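Local coordinates for protein type III effector HopU1 (PDB 3U0J) that probably transfers ADP-ribose from NAD+ to arginine side chains of an RNA-binding plant protein, as a bacterial effector acting in plant immunity, at residues K149-A154 with E241-M246; A180-L185 with N216-Q221. All blocks are in the same frame, centred on the assembly; numbering follows the deposited sequence.

Contact 1. Residues K149-A154 with E241-M246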
loop_
_atom_site.group_PDB
_atom_site.type_symbol
_atom_site.label_atom_id
_atom_site.label_comp_id
_atom_site.label_asym_id
_atom_site.label_seq_id
_atom_site.Cartn_x
_atom_site.Cartn_y
_atom_site.Cartn_z
ATOM N N LYS A 149 -0.633 8.684 8.480
ATOM C CA LYS A 149 -1.345 8.310 9.683
ATOM C C LYS A 149 -2.718 7.794 9.315
ATOM O O LYS A 149 -3.155 6.778 9.834
ATOM C CB LYS A 149 -1.421 9.469 10.690
ATOM C CG LYS A 149 -0.058 10.030 11.108
ATOM C CD LYS A 149 -0.137 10.820 12.412
ATOM C CE LYS A 149 -1.174 11.954 12.353
ATOM N NZ LYS A 149 -1.381 12.621 13.681
ATOM N N MET A 150 -3.397 8.473 8.398
ATOM C CA MET A 150 -4.745 8.063 8.052
ATOM C C MET A 150 -4.724 6.662 7.460
ATOM O O MET A 150 -5.551 5.827 7.831
ATOM C CB MET A 150 -5.425 9.062 7.116
ATOM C CG MET A 150 -6.960 9.121 7.277
ATOM S SD MET A 150 -7.612 9.218 8.969
ATOM C CE MET A 150 -9.190 8.579 8.605
ATOM N N LEU A 151 -3.766 6.388 6.571
ATOM C CA LEU A 151 -3.686 5.073 5.928
ATOM C C LEU A 151 -3.380 3.996 6.967
ATOM O O LEU A 151 -3.998 2.923 6.972
ATOM C CB LEU A 151 -2.617 5.049 4.841
ATOM C CG LEU A 151 -2.937 4.328 3.524
ATOM C CD1 LEU A 151 -1.698 3.696 2.938
ATOM C CD2 LEU A 151 -4.024 3.297 3.657
ATOM N N SER A 152 -2.432 4.279 7.855
ATOM C CA SER A 152 -2.135 3.338 8.918
ATOM C C SER A 152 -3.400 3.016 9.709
ATOM O O SER A 152 -3.731 1.857 9.909
ATOM C CB SER A 152 -1.056 3.885 9.840
ATOM O OG SER A 152 0.185 3.998 9.173
ATOM N N SER A 153 -4.113 4.045 10.144
ATOM C CA SER A 153 -5.345 3.827 10.894
ATOM C C SER A 153 -6.318 2.971 10.095
ATOM O O SER A 153 -6.918 2.051 10.632
ATOM C CB SER A 153 -6.006 5.153 11.278
ATOM O OG SER A 153 -7.192 4.941 12.029
ATOM N N ALA A 154 -6.464 3.275 8.809
ATOM C CA ALA A 154 -7.398 2.536 7.983
ATOM C C ALA A 154 -7.077 1.058 8.044
ATOM O O ALA A 154 -7.958 0.229 8.317
ATOM C CB ALA A 154 -7.354 3.016 6.563
ATOM N N GLU A 241 -6.502 -6.518 -3.962
ATOM C CA GLU A 241 -5.291 -6.315 -3.184
ATOM C C GLU A 241 -5.388 -6.419 -1.648
ATOM O O GLU A 241 -6.396 -6.105 -1.030
ATOM C CB GLU A 241 -4.594 -5.026 -3.599
ATOM C CG GLU A 241 -5.504 -3.872 -3.746
ATOM C CD GLU A 241 -4.867 -2.737 -4.534
ATOM O OE1 GLU A 241 -5.582 -2.214 -5.435
ATOM O OE2 GLU A 241 -3.670 -2.384 -4.255
ATOM N N ILE A 242 -4.295 -6.896 -1.067
ATOM C CA ILE A 242 -4.076 -6.921 0.358
ATOM C C ILE A 242 -2.894 -5.980 0.604
ATOM O O ILE A 242 -1.890 -6.066 -0.113
ATOM C CB ILE A 242 -3.679 -8.328 0.779
ATOM C CG1 ILE A 242 -4.752 -9.333 0.367
ATOM C CG2 ILE A 242 -3.425 -8.381 2.254
ATOM C CD1 ILE A 242 -6.109 -9.003 0.902
ATOM N N MET A 243 -3.014 -5.069 1.580
ATOM C CA MET A 243 -1.973 -4.063 1.857
ATOM C C MET A 243 -1.401 -4.317 3.253
ATOM O O MET A 243 -2.139 -4.729 4.153
ATOM C CB MET A 243 -2.555 -2.638 1.739
ATOM C CG MET A 243 -1.557 -1.458 1.907
ATOM S SD MET A 243 -2.230 0.213 1.593
ATOM C CE MET A 243 -2.334 0.227 -0.183
ATOM N N LEU A 244 -0.091 -4.122 3.434
ATOM C CA LEU A 244 0.529 -4.326 4.749
ATOM C C LEU A 244 0.860 -3.007 5.412
ATOM O O LEU A 244 1.138 -2.037 4.731
ATOM C CB LEU A 244 1.823 -5.129 4.635
ATOM C CG LEU A 244 1.742 -6.626 4.332
ATOM C CD1 LEU A 244 0.470 -7.175 4.894
ATOM C CD2 LEU A 244 1.746 -6.843 2.854
ATOM N N PRO A 245 0.858 -2.967 6.748
ATOM C CA PRO A 245 1.281 -1.767 7.484
ATOM C C PRO A 245 2.760 -1.459 7.249
ATOM O O PRO A 245 3.502 -2.375 6.917
ATOM C CB PRO A 245 1.090 -2.170 8.952
ATOM C CG PRO A 245 0.189 -3.362 8.933
ATOM C CD PRO A 245 0.478 -4.067 7.653
ATOM N N MET A 246 3.175 -0.204 7.440
ATOM C CA MET A 246 4.592 0.178 7.396
ATOM C C MET A 246 5.489 -0.848 8.109
ATOM O O MET A 246 5.070 -1.479 9.083
ATOM C CB MET A 246 4.800 1.547 8.057
ATOM C CG MET A 246 4.154 2.730 7.370
ATOM S SD MET A 246 4.279 4.198 8.416
ATOM C CE MET A 246 4.316 3.477 10.045
HETATM O O HOH W 1 1.315 1.176 8.985
#
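L151 on helix 145-162 meets M243 on strand 241-243 through apolar atoms alone. The leucine points from the helix toward the strand, and its CD1 lies 3.8 Å from M243 SD. The second branch also reaches the sulfur, L151 CD2 being 4.1 Å from M243 SD, which leaves the thioether in front of both methyls. The two side chains cross at about a right angle. With CG anti to the backbone N (chi1 -176°), M243 runs out nearly straight to SD and bends only at its last torsion. Around this pair, I95 of helix 89-99 and F197 touch L151, and L155, one turn along the helix, touches M243.

The polar part of the contact is built on a water. S152 OG is 3.0 Å from the water, which in turn accepts a hydrogen bond of 2.8 Å from M246 N. The same hydroxyl is also bonded to the backbone O of I148, one turn back in the helix, consistent with one held rotation, OG beside the backbone N (chi1 -66°). M246 SD approaches the hydroxyl oxygen more loosely, 4.2 Å from S152 OG, while its side chain touches I148 and F197.

Strand 241-243 is the middle of a three-stranded antiparallel sheet, hydrogen-bonded to T200 and A228. E239 and E241 are spaced as in the ExE motif of arginine-specific ADP-ribosyltransferases, and E241 bonds to S234 OG and weakly to S199 OG. Helix 145-162 thus packs against M243 and M246, which follow the glutamates of this probable active-site strand. Sulfur-methyl packing is non-directional, so this part depends on fit more than on bond geometry, whereas the bridging water, held between two buried residues, gives the backbone N of M246 a partner that the helix alone does not supply.

Contact 2. Residues A180-L185 with N216-Q221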
loop_
_atom_site.group_PDB
_atom_site.type_symbol
_atom_site.label_atom_id
_atom_site.label_comp_id
_atom_site.label_asym_id
_atom_site.label_seq_id
_atom_site.Cartn_x
_atom_site.Cartn_y
_atom_site.Cartn_z
ATOM N N ALA A 180 20.411 -10.319 -7.333
ATOM C CA ALA A 180 21.526 -10.744 -6.496
ATOM C C ALA A 180 21.304 -10.431 -5.006
ATOM O O ALA A 180 21.628 -11.249 -4.117
ATOM C CB ALA A 180 22.807 -10.101 -6.990
ATOM N N ARG A 181 20.748 -9.255 -4.724
ATOM C CA ARG A 181 20.521 -8.885 -3.339
ATOM C C ARG A 181 19.573 -9.865 -2.670
ATOM O O ARG A 181 19.797 -10.278 -1.531
ATOM C CB ARG A 181 19.972 -7.470 -3.222
ATOM C CG ARG A 181 19.771 -7.032 -1.789
ATOM C CD ARG A 181 19.045 -5.718 -1.755
ATOM N NE ARG A 181 19.877 -4.663 -2.326
ATOM C CZ ARG A 181 19.402 -3.638 -3.033
ATOM N NH1 ARG A 181 18.089 -3.544 -3.276
ATOM N NH2 ARG A 181 20.242 -2.716 -3.512
ATOM N N LEU A 182 18.509 -10.231 -3.374
ATOM C CA LEU A 182 17.511 -11.104 -2.781
ATOM C C LEU A 182 18.098 -12.476 -2.522
ATOM O O LEU A 182 17.918 -13.035 -1.435
ATOM C CB LEU A 182 16.274 -11.198 -3.664
ATOM C CG LEU A 182 15.541 -9.865 -3.689
ATOM C CD1 LEU A 182 14.435 -9.825 -4.714
ATOM C CD2 LEU A 182 15.002 -9.583 -2.301
ATOM N N TYR A 183 18.802 -13.025 -3.510
ATOM C CA TYR A 183 19.439 -14.323 -3.308
ATOM C C TYR A 183 20.395 -14.193 -2.142
ATOM O O TYR A 183 20.466 -15.070 -1.292
ATOM C CB TYR A 183 20.169 -14.801 -4.552
ATOM C CG TYR A 183 19.290 -15.503 -5.568
ATOM C CD1 TYR A 183 18.764 -16.760 -5.315
ATOM C CD2 TYR A 183 19.008 -14.915 -6.785
ATOM C CE1 TYR A 183 17.973 -17.398 -6.243
ATOM C CE2 TYR A 183 18.224 -15.540 -7.715
ATOM C CZ TYR A 183 17.706 -16.777 -7.441
ATOM O OH TYR A 183 16.920 -17.394 -8.384
ATOM N N HIS A 184 21.092 -13.067 -2.068
ATOM C CA HIS A 184 21.966 -12.839 -0.928
ATOM C C HIS A 184 21.239 -12.844 0.424
ATOM O O HIS A 184 21.678 -13.485 1.376
ATOM C CB HIS A 184 22.748 -11.546 -1.098
ATOM C CG HIS A 184 23.716 -11.296 0.010
ATOM N ND1 HIS A 184 24.830 -12.084 0.210
ATOM C CD2 HIS A 184 23.730 -10.363 0.991
ATOM C CE1 HIS A 184 25.494 -11.638 1.264
ATOM N NE2 HIS A 184 24.850 -10.591 1.752
ATOM N N LEU A 185 20.137 -12.111 0.509
ATOM C CA LEU A 185 19.358 -12.057 1.735
ATOM C C LEU A 185 18.964 -13.466 2.138
ATOM O O LEU A 185 19.106 -13.867 3.303
ATOM C CB LEU A 185 18.112 -11.201 1.524
ATOM C CG LEU A 185 18.044 -9.796 2.128
ATOM C CD1 LEU A 185 19.405 -9.289 2.483
ATOM C CD2 LEU A 185 17.340 -8.818 1.195
ATOM N N ASN A 216 7.105 -8.278 -15.469
ATOM C CA ASN A 216 7.880 -8.479 -14.251
ATOM C C ASN A 216 8.715 -9.748 -14.297
ATOM O O ASN A 216 8.247 -10.786 -14.765
ATOM C CB ASN A 216 6.970 -8.500 -13.022
ATOM C CG ASN A 216 6.265 -7.169 -12.792
ATOM O OD1 ASN A 216 5.143 -7.124 -12.271
ATOM N ND2 ASN A 216 6.913 -6.080 -13.189
ATOM N N ASN A 217 9.948 -9.665 -13.808
ATOM C CA ASN A 217 10.861 -10.810 -13.795
ATOM C C ASN A 217 11.157 -11.318 -12.386
ATOM O O ASN A 217 11.771 -12.370 -12.219
ATOM C CB ASN A 217 12.172 -10.477 -14.510
ATOM C CG ASN A 217 12.888 -9.320 -13.881
ATOM O OD1 ASN A 217 12.267 -8.466 -13.252
ATOM N ND2 ASN A 217 14.202 -9.277 -14.034
ATOM N N ILE A 218 10.717 -10.578 -11.371
ATOM C CA ILE A 218 10.843 -11.046 -9.990
ATOM C C ILE A 218 9.476 -11.281 -9.353
ATOM O O ILE A 218 8.677 -10.358 -9.232
ATOM C CB ILE A 218 11.630 -10.042 -9.153
ATOM C CG1 ILE A 218 13.022 -9.847 -9.771
ATOM C CG2 ILE A 218 11.710 -10.495 -7.706
ATOM C CD1 ILE A 218 13.785 -8.660 -9.202
ATOM N N ALA A 219 9.190 -12.517 -8.969
ATOM C CA ALA A 219 7.909 -12.815 -8.331
ATOM C C ALA A 219 8.085 -13.068 -6.847
ATOM O O ALA A 219 9.050 -13.704 -6.428
ATOM C CB ALA A 219 7.233 -14.017 -8.987
ATOM N N PHE A 220 7.142 -12.576 -6.058
ATOM C CA PHE A 220 7.141 -12.837 -4.632
ATOM C C PHE A 220 5.903 -13.620 -4.267
ATOM O O PHE A 220 4.779 -13.191 -4.537
ATOM C CB PHE A 220 7.150 -11.531 -3.849
ATOM C CG PHE A 220 8.452 -10.809 -3.897
ATOM C CD1 PHE A 220 9.438 -11.074 -2.979
ATOM C CD2 PHE A 220 8.696 -9.854 -4.864
ATOM C CE1 PHE A 220 10.654 -10.396 -3.019
ATOM C CE2 PHE A 220 9.914 -9.171 -4.899
ATOM C CZ PHE A 220 10.887 -9.448 -3.968
ATOM N N GLN A 221 6.101 -14.779 -3.656
ATOM C CA GLN A 221 4.978 -15.540 -3.169
ATOM C C GLN A 221 4.999 -15.431 -1.676
ATOM O O GLN A 221 5.858 -16.009 -1.017
ATOM C CB GLN A 221 5.087 -16.988 -3.581
ATOM C CG GLN A 221 3.976 -17.834 -3.024
ATOM C CD GLN A 221 4.139 -19.270 -3.420
ATOM O OE1 GLN A 221 4.211 -19.591 -4.612
ATOM N NE2 GLN A 221 4.208 -20.151 -2.426
#
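L182 is the one residue of segment 180-185 that touches segment 216-221, and it does so with a single methyl. Its CB leaves helix 176-188 toward the strand. From there CG stands anti to the carbonyl carbon (chi1 -68°), and CD1 continues the line of the chain, anti to CA (chi2 171°), so that this branch reaches farthest toward the strand. At the tip, L182 CD1 lies 3.6 Å from F220 CZ. The methyl lies obliquely to the ring, nearest that far corner, with F220 CE1 next at 4.2 Å from L182 CD1; the two side chains come at each other from opposite directions. The same methyl meets the branch methyl of the isoleucine, L182 CD1 to I218 CG2 being 4.1 Å. The leucine thus has two hydrophobic partners two residues apart on one strand.

At the start of strand 218-224, N217 and I218 both face I172 in a classic beta bulge. F220 also touches R170, which probably corresponds to the arginine of the R-S-E motif of this family, and its ring meets that of Y192. F265 of strand 263-269 touches both L182 and I218. Helix 176-188 packs against strands 218-224 and 263-269 of the mixed sheet, while strand 167-172 borders I218 and F220 as the edge neighbour.

Overall arrangement
From the N terminus, the chain passes through the N-terminal helices and a first small sheet and reaches helix 145-162, where the first half of contact 1 lies. It then enters the mixed sheet by strand 167-172, and helix 176-188 follows. Contact 2 closes the shorter loop, with 30 residues between helix segment 180-185 and strand segment 216-221. Only afterwards does strand 241-243 return to helix 145-162, closing contact 1 over 86 intervening residues, so contact 2 is wholly enclosed by it. The two do not touch: their centres lie about 24 Å apart. Contact 1 ties the antiparallel sheet of strands 199-201, 241-243 and 227-229 to the helical part; contact 2 fastens a peripheral helix to the mixed sheet.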